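MetRS related protein (Pyrococcus horikoshii, PDB 2CWP) probably binds tRNA through an OB-type domain related to the tRNA-binding domain of methionyl-tRNA synthetases. Local coordinates at residues L34-V39 and S78-Q83; D54-E59 and V96-V101. All blocks are in the same frame, centred on the assembly; numbering follows the deposited sequence.

Interaction 1 of 2, residues L34-V39 and S78-Q83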
loop_
_atom_site.group_PDB
_atom_site.type_symbol
_atom_site.label_atom_id
_atom_site.label_comp_id
_atom_site.label_asym_id
_atom_site.label_seq_id
_atom_site.Cartn_x
_atom_site.Cartn_y
_atom_site.Cartn_z
ATOM N N LEU A 34 -2.228 3.429 12.543
ATOM C CA LEU A 34 -2.301 2.207 11.758
ATOM C C LEU A 34 -3.644 1.830 11.178
ATOM O O LEU A 34 -4.671 1.944 11.831
ATOM C CB LEU A 34 -1.760 1.019 12.566
ATOM C CG LEU A 34 -0.304 1.058 13.038
ATOM C CD1 LEU A 34 0.098 -0.353 13.465
ATOM C CD2 LEU A 34 0.613 1.532 11.937
ATOM N N ILE A 35 -3.616 1.377 9.929
ATOM C CA ILE A 35 -4.817 0.919 9.240
ATOM C C ILE A 35 -4.510 -0.422 8.575
ATOM O O ILE A 35 -3.487 -0.575 7.888
ATOM C CB ILE A 35 -5.276 1.900 8.133
ATOM C CG1 ILE A 35 -5.599 3.266 8.730
ATOM C CG2 ILE A 35 -6.493 1.337 7.420
ATOM C CD1 ILE A 35 -6.104 4.251 7.727
ATOM N N LYS A 36 -5.390 -1.394 8.789
ATOM C CA LYS A 36 -5.224 -2.708 8.184
ATOM C C LYS A 36 -6.036 -2.730 6.904
ATOM O O LYS A 36 -7.201 -2.328 6.895
ATOM C CB LYS A 36 -5.728 -3.814 9.113
ATOM C CG LYS A 36 -5.390 -5.221 8.621
ATOM C CD LYS A 36 -5.767 -6.282 9.653
ATOM C CE LYS A 36 -7.149 -6.859 9.398
ATOM N NZ LYS A 36 -7.164 -7.721 8.186
ATOM N N LEU A 37 -5.414 -3.179 5.820
ATOM C CA LEU A 37 -6.093 -3.247 4.539
ATOM C C LEU A 37 -6.149 -4.679 4.038
ATOM O O LEU A 37 -5.218 -5.455 4.241
ATOM C CB LEU A 37 -5.345 -2.416 3.493
ATOM C CG LEU A 37 -4.987 -0.960 3.791
ATOM C CD1 LEU A 37 -3.892 -0.492 2.817
ATOM C CD2 LEU A 37 -6.236 -0.102 3.691
ATOM N N ILE A 38 -7.248 -5.028 3.385
ATOM C CA ILE A 38 -7.378 -6.348 2.791
ATOM C C ILE A 38 -7.408 -5.958 1.322
ATOM O O ILE A 38 -8.372 -5.341 0.841
ATOM C CB ILE A 38 -8.686 -7.040 3.186
ATOM C CG1 ILE A 38 -8.703 -7.264 4.699
ATOM C CG2 ILE A 38 -8.819 -8.361 2.426
ATOM C CD1 ILE A 38 -10.006 -7.838 5.222
ATOM N N VAL A 39 -6.343 -6.309 0.615
ATOM C CA VAL A 39 -6.196 -5.926 -0.783
ATOM C C VAL A 39 -6.271 -7.076 -1.763
ATOM O O VAL A 39 -5.593 -8.095 -1.602
ATOM C CB VAL A 39 -4.861 -5.191 -0.946
ATOM C CG1 VAL A 39 -4.726 -4.605 -2.341
ATOM C CG2 VAL A 39 -4.763 -4.125 0.137
ATOM N N SER A 78 1.937 -4.306 15.500
ATOM C CA SER A 78 0.933 -4.440 16.545
ATOM C C SER A 78 0.248 -5.795 16.375
ATOM O O SER A 78 -0.980 -5.902 16.406
ATOM C CB SER A 78 -0.096 -3.308 16.443
ATOM O OG SER A 78 0.533 -2.038 16.517
ATOM N N GLY A 79 1.066 -6.824 16.167
ATOM C CA GLY A 79 0.557 -8.171 16.006
ATOM C C GLY A 79 -0.129 -8.459 14.685
ATOM O O GLY A 79 -0.738 -9.520 14.531
ATOM N N VAL A 80 -0.046 -7.530 13.734
ATOM C CA VAL A 80 -0.679 -7.735 12.432
ATOM C C VAL A 80 0.356 -7.999 11.344
ATOM O O VAL A 80 1.292 -7.224 11.149
ATOM C CB VAL A 80 -1.534 -6.525 12.013
ATOM C CG1 VAL A 80 -2.291 -6.853 10.742
ATOM C CG2 VAL A 80 -2.493 -6.155 13.120
ATOM N N GLU A 81 0.171 -9.107 10.638
ATOM C CA GLU A 81 1.076 -9.506 9.571
ATOM C C GLU A 81 0.806 -8.686 8.315
ATOM O O GLU A 81 -0.257 -8.796 7.713
ATOM C CB GLU A 81 0.888 -11.003 9.280
ATOM C CG GLU A 81 1.750 -11.589 8.161
ATOM C CD GLU A 81 3.204 -11.790 8.565
ATOM O OE1 GLU A 81 3.884 -10.781 8.843
ATOM O OE2 GLU A 81 3.667 -12.956 8.605
ATOM N N SER A 82 1.770 -7.853 7.934
ATOM C CA SER A 82 1.651 -7.032 6.738
ATOM C C SER A 82 2.401 -7.726 5.594
ATOM O O SER A 82 3.601 -7.966 5.687
ATOM C CB SER A 82 2.246 -5.647 6.991
ATOM O OG SER A 82 2.256 -4.882 5.800
ATOM N N GLN A 83 1.693 -8.040 4.517
ATOM C CA GLN A 83 2.300 -8.726 3.374
ATOM C C GLN A 83 2.554 -7.798 2.175
ATOM O O GLN A 83 2.463 -8.227 1.022
ATOM C CB GLN A 83 1.390 -9.870 2.916
ATOM C CG GLN A 83 0.887 -10.786 4.020
ATOM C CD GLN A 83 -0.188 -11.732 3.522
ATOM O OE1 GLN A 83 -1.290 -11.312 3.174
ATOM N NE2 GLN A 83 0.134 -13.019 3.474
#

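Interaction 2 of 2, residues D54-E59 and V96-V101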
loop_
_atom_site.group_PDB
_atom_site.type_symbol
_atom_site.label_atom_id
_atom_site.label_comp_id
_atom_site.label_asym_id
_atom_site.label_seq_id
_atom_site.Cartn_x
_atom_site.Cartn_y
_atom_site.Cartn_z
ATOM N N ASP A 54 -3.677 9.173 10.881
ATOM C CA ASP A 54 -3.740 10.474 11.527
ATOM C C ASP A 54 -3.984 11.554 10.472
ATOM O O ASP A 54 -4.376 12.677 10.798
ATOM C CB ASP A 54 -2.424 10.749 12.249
ATOM C CG ASP A 54 -1.242 10.650 11.318
ATOM O OD1 ASP A 54 -1.277 9.755 10.442
ATOM O OD2 ASP A 54 -0.293 11.452 11.457
ATOM N N GLN A 55 -3.744 11.202 9.207
ATOM C CA GLN A 55 -3.927 12.129 8.098
ATOM C C GLN A 55 -4.966 11.663 7.091
ATOM O O GLN A 55 -5.659 12.477 6.503
ATOM C CB GLN A 55 -2.614 12.332 7.349
ATOM C CG GLN A 55 -1.530 13.008 8.152
ATOM C CD GLN A 55 -0.390 13.449 7.262
ATOM O OE1 GLN A 55 -0.609 14.153 6.273
ATOM N NE2 GLN A 55 0.835 13.028 7.596
ATOM N N ILE A 56 -5.059 10.351 6.891
ATOM C CA ILE A 56 -5.983 9.779 5.914
ATOM C C ILE A 56 -6.921 8.754 6.541
ATOM O O ILE A 56 -6.495 7.662 6.905
ATOM C CB ILE A 56 -5.205 9.066 4.775
ATOM C CG1 ILE A 56 -4.189 10.018 4.131
ATOM C CG2 ILE A 56 -6.183 8.529 3.746
ATOM C CD1 ILE A 56 -4.816 11.166 3.344
ATOM N N PRO A 57 -8.218 9.077 6.653
ATOM C CA PRO A 57 -9.147 8.115 7.251
ATOM C C PRO A 57 -9.349 6.873 6.379
ATOM O O PRO A 57 -9.231 6.932 5.157
ATOM C CB PRO A 57 -10.428 8.932 7.418
ATOM C CG PRO A 57 -10.377 9.841 6.233
ATOM C CD PRO A 57 -8.924 10.299 6.235
ATOM N N PRO A 58 -9.670 5.735 7.009
ATOM C CA PRO A 58 -9.904 4.435 6.367
ATOM C C PRO A 58 -10.899 4.456 5.207
ATOM O O PRO A 58 -10.677 3.796 4.186
ATOM C CB PRO A 58 -10.398 3.560 7.520
ATOM C CG PRO A 58 -9.737 4.160 8.709
ATOM C CD PRO A 58 -9.869 5.639 8.468
ATOM N N GLU A 59 -11.983 5.210 5.359
ATOM C CA GLU A 59 -12.992 5.280 4.316
ATOM C C GLU A 59 -12.502 5.946 3.028
ATOM O O GLU A 59 -13.155 5.858 1.986
ATOM C CB GLU A 59 -14.279 5.969 4.832
ATOM C CG GLU A 59 -14.180 7.450 5.174
ATOM C CD GLU A 59 -13.739 7.725 6.620
ATOM O OE1 GLU A 59 -13.827 8.904 7.040
ATOM O OE2 GLU A 59 -13.310 6.778 7.327
ATOM N N VAL A 96 1.060 13.618 3.890
ATOM C CA VAL A 96 0.875 12.452 3.027
ATOM C C VAL A 96 -0.312 12.629 2.074
ATOM O O VAL A 96 -1.318 13.222 2.443
ATOM C CB VAL A 96 0.657 11.182 3.896
ATOM C CG1 VAL A 96 -0.148 10.159 3.149
ATOM C CG2 VAL A 96 1.997 10.586 4.277
ATOM N N TYR A 97 -0.188 12.106 0.854
ATOM C CA TYR A 97 -1.257 12.187 -0.153
ATOM C C TYR A 97 -1.468 10.830 -0.838
ATOM O O TYR A 97 -0.506 10.172 -1.243
ATOM C CB TYR A 97 -0.919 13.176 -1.269
ATOM C CG TYR A 97 -0.628 14.598 -0.866
ATOM C CD1 TYR A 97 0.647 14.982 -0.449
ATOM C CD2 TYR A 97 -1.612 15.579 -0.965
ATOM C CE1 TYR A 97 0.940 16.311 -0.152
ATOM C CE2 TYR A 97 -1.327 16.922 -0.662
ATOM C CZ TYR A 97 -0.051 17.271 -0.261
ATOM O OH TYR A 97 0.225 18.580 0.038
ATOM N N LEU A 98 -2.715 10.412 -0.997
ATOM C CA LEU A 98 -2.950 9.147 -1.680
ATOM C C LEU A 98 -2.672 9.330 -3.166
ATOM O O LEU A 98 -2.787 10.433 -3.703
ATOM C CB LEU A 98 -4.403 8.684 -1.520
ATOM C CG LEU A 98 -4.833 8.247 -0.122
ATOM C CD1 LEU A 98 -6.272 7.761 -0.176
ATOM C CD2 LEU A 98 -3.899 7.146 0.385
ATOM N N ILE A 99 -2.280 8.239 -3.813
ATOM C CA ILE A 99 -2.045 8.232 -5.250
ATOM C C ILE A 99 -2.927 7.098 -5.763
ATOM O O ILE A 99 -2.494 5.937 -5.862
ATOM C CB ILE A 99 -0.565 7.911 -5.626
ATOM C CG1 ILE A 99 0.376 8.992 -5.076
ATOM C CG2 ILE A 99 -0.422 7.823 -7.159
ATOM C CD1 ILE A 99 1.860 8.667 -5.289
ATOM N N PRO A 100 -4.198 7.403 -6.052
ATOM C CA PRO A 100 -5.035 6.309 -6.554
ATOM C C PRO A 100 -4.664 5.955 -8.002
ATOM O O PRO A 100 -4.169 6.792 -8.748
ATOM C CB PRO A 100 -6.458 6.878 -6.445
ATOM C CG PRO A 100 -6.245 8.378 -6.667
ATOM C CD PRO A 100 -4.983 8.632 -5.825
ATOM N N VAL A 101 -4.891 4.698 -8.372
ATOM C CA VAL A 101 -4.644 4.217 -9.728
ATOM C C VAL A 101 -5.985 4.410 -10.473
ATOM O O VAL A 101 -7.046 4.244 -9.873
ATOM C CB VAL A 101 -4.272 2.709 -9.672
ATOM C CG1 VAL A 101 -4.208 2.105 -11.054
ATOM C CG2 VAL A 101 -2.941 2.544 -8.925
HETATM O O HOH W 1 -2.468 15.286 4.903
#

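Interaction 1 of 2, residues L34-V39 and S78-Q83
Residues 34-39 pass residues 78-83 across a gap too wide for backbone pairing, with CA atoms 8.8 Å apart for Leu-34 and Ser-78 and 8.0 Å for Lys-36 and Val-80. Side chains alone bridge it, in two small touches. The CD1 methyl of Leu-34 meets the end of the Ser-78 side chain, 3.5 Å from OG, a van der Waals approach of a methyl to a hydroxyl oxygen. Further along, the aliphatic part of Lys-36 slants across Val-80, CD lying 3.7 Å from the CG1 methyl. CG of Lys-36 stands anti to the backbone N (chi1 -171°), and an extended chi2 brings CG and CD alongside the valine; the bends at the last two torsions lie beyond the touching atoms. Val-80 also leans on Val-49 and Lys-36 on Thr-47, both of strand 45-50, while Leu-34 touches Phe-77. The contact thus sets the hairpin of strands 75-77 and 80-82 against the start of strand 35-40, at the surface of the OB-type domain. With no polar bond between the two segments and only 123 Å² buried, its chemistry implies light, weakly directional packing.

Interaction 2 of 2, residues D54-E59 and V96-V101
Gln-55 supplies the polar half of this contact, reaching from the loop after strand 45-50 to the first residue of strand 96-97. Its OE1 accepts the backbone N-H of Val-96 in a nearly straight bond (173° at the hydrogen), 3.0 Å from N to OE1. The donor sits 32° off the carbonyl plane. Beyond CG the glutamine chain is extended (chi2 -167°), which carries the amide to the strand. NE2 of the same amide bonds to the carbonyl oxygen of Gly-94, so both ends of the group are engaged by the backbone of one hairpin, which would hold the amide in this orientation. A water gives a second hydrogen bond to OE1 of Gln-55, the water oxygen lying 2.6 Å from OE1, and a weak one to Val-96 O.

The apolar half belongs to Ile-56, whose two branches part. CG1 lies 4.2 Å from CG1 of Val-96, the side chains crossing at about a right angle, while CG2 meets CD1 of Leu-98 at 4.0 Å. Ile-56 is buried; Val-96 also packs on Ile-52 and Leu-88, and Leu-98 on Leu-61 and Phe-66, joining this patch to strand 65-69. Polar and apolar parts thus come from consecutive residues: the amide bonds to the first residue of the strand and to the turn before it, and the buried isoleucine supplies the apolar contact with Val-96 and Leu-98.

In the fold
The centres of interactions 1 and 2 lie 15 Å apart, each about 10 Å from the centre of the chain. Their segments alternate in sequence, 34-39, 54-59, 78-83 and 96-101, all within the OB-type tRNA-binding domain. Strand 35-40 belongs to the main antiparallel sheet; beside it, interaction 1 places the small hairpin 75-77/80-82, while interaction 2 ties the loop following strand 45-50 to the hairpin 89-90/96-97. The two meet at Ile-35, whose CD1 is 3.5 Å from Ile-56 O and 3.8 Å from Pro-58 CG. Two short hairpins are thereby packed at separate places around one curled sheet; interaction 2 buries more surface (215 against 123 Å²) and includes a hydrogen bond, which interaction 1 lacks.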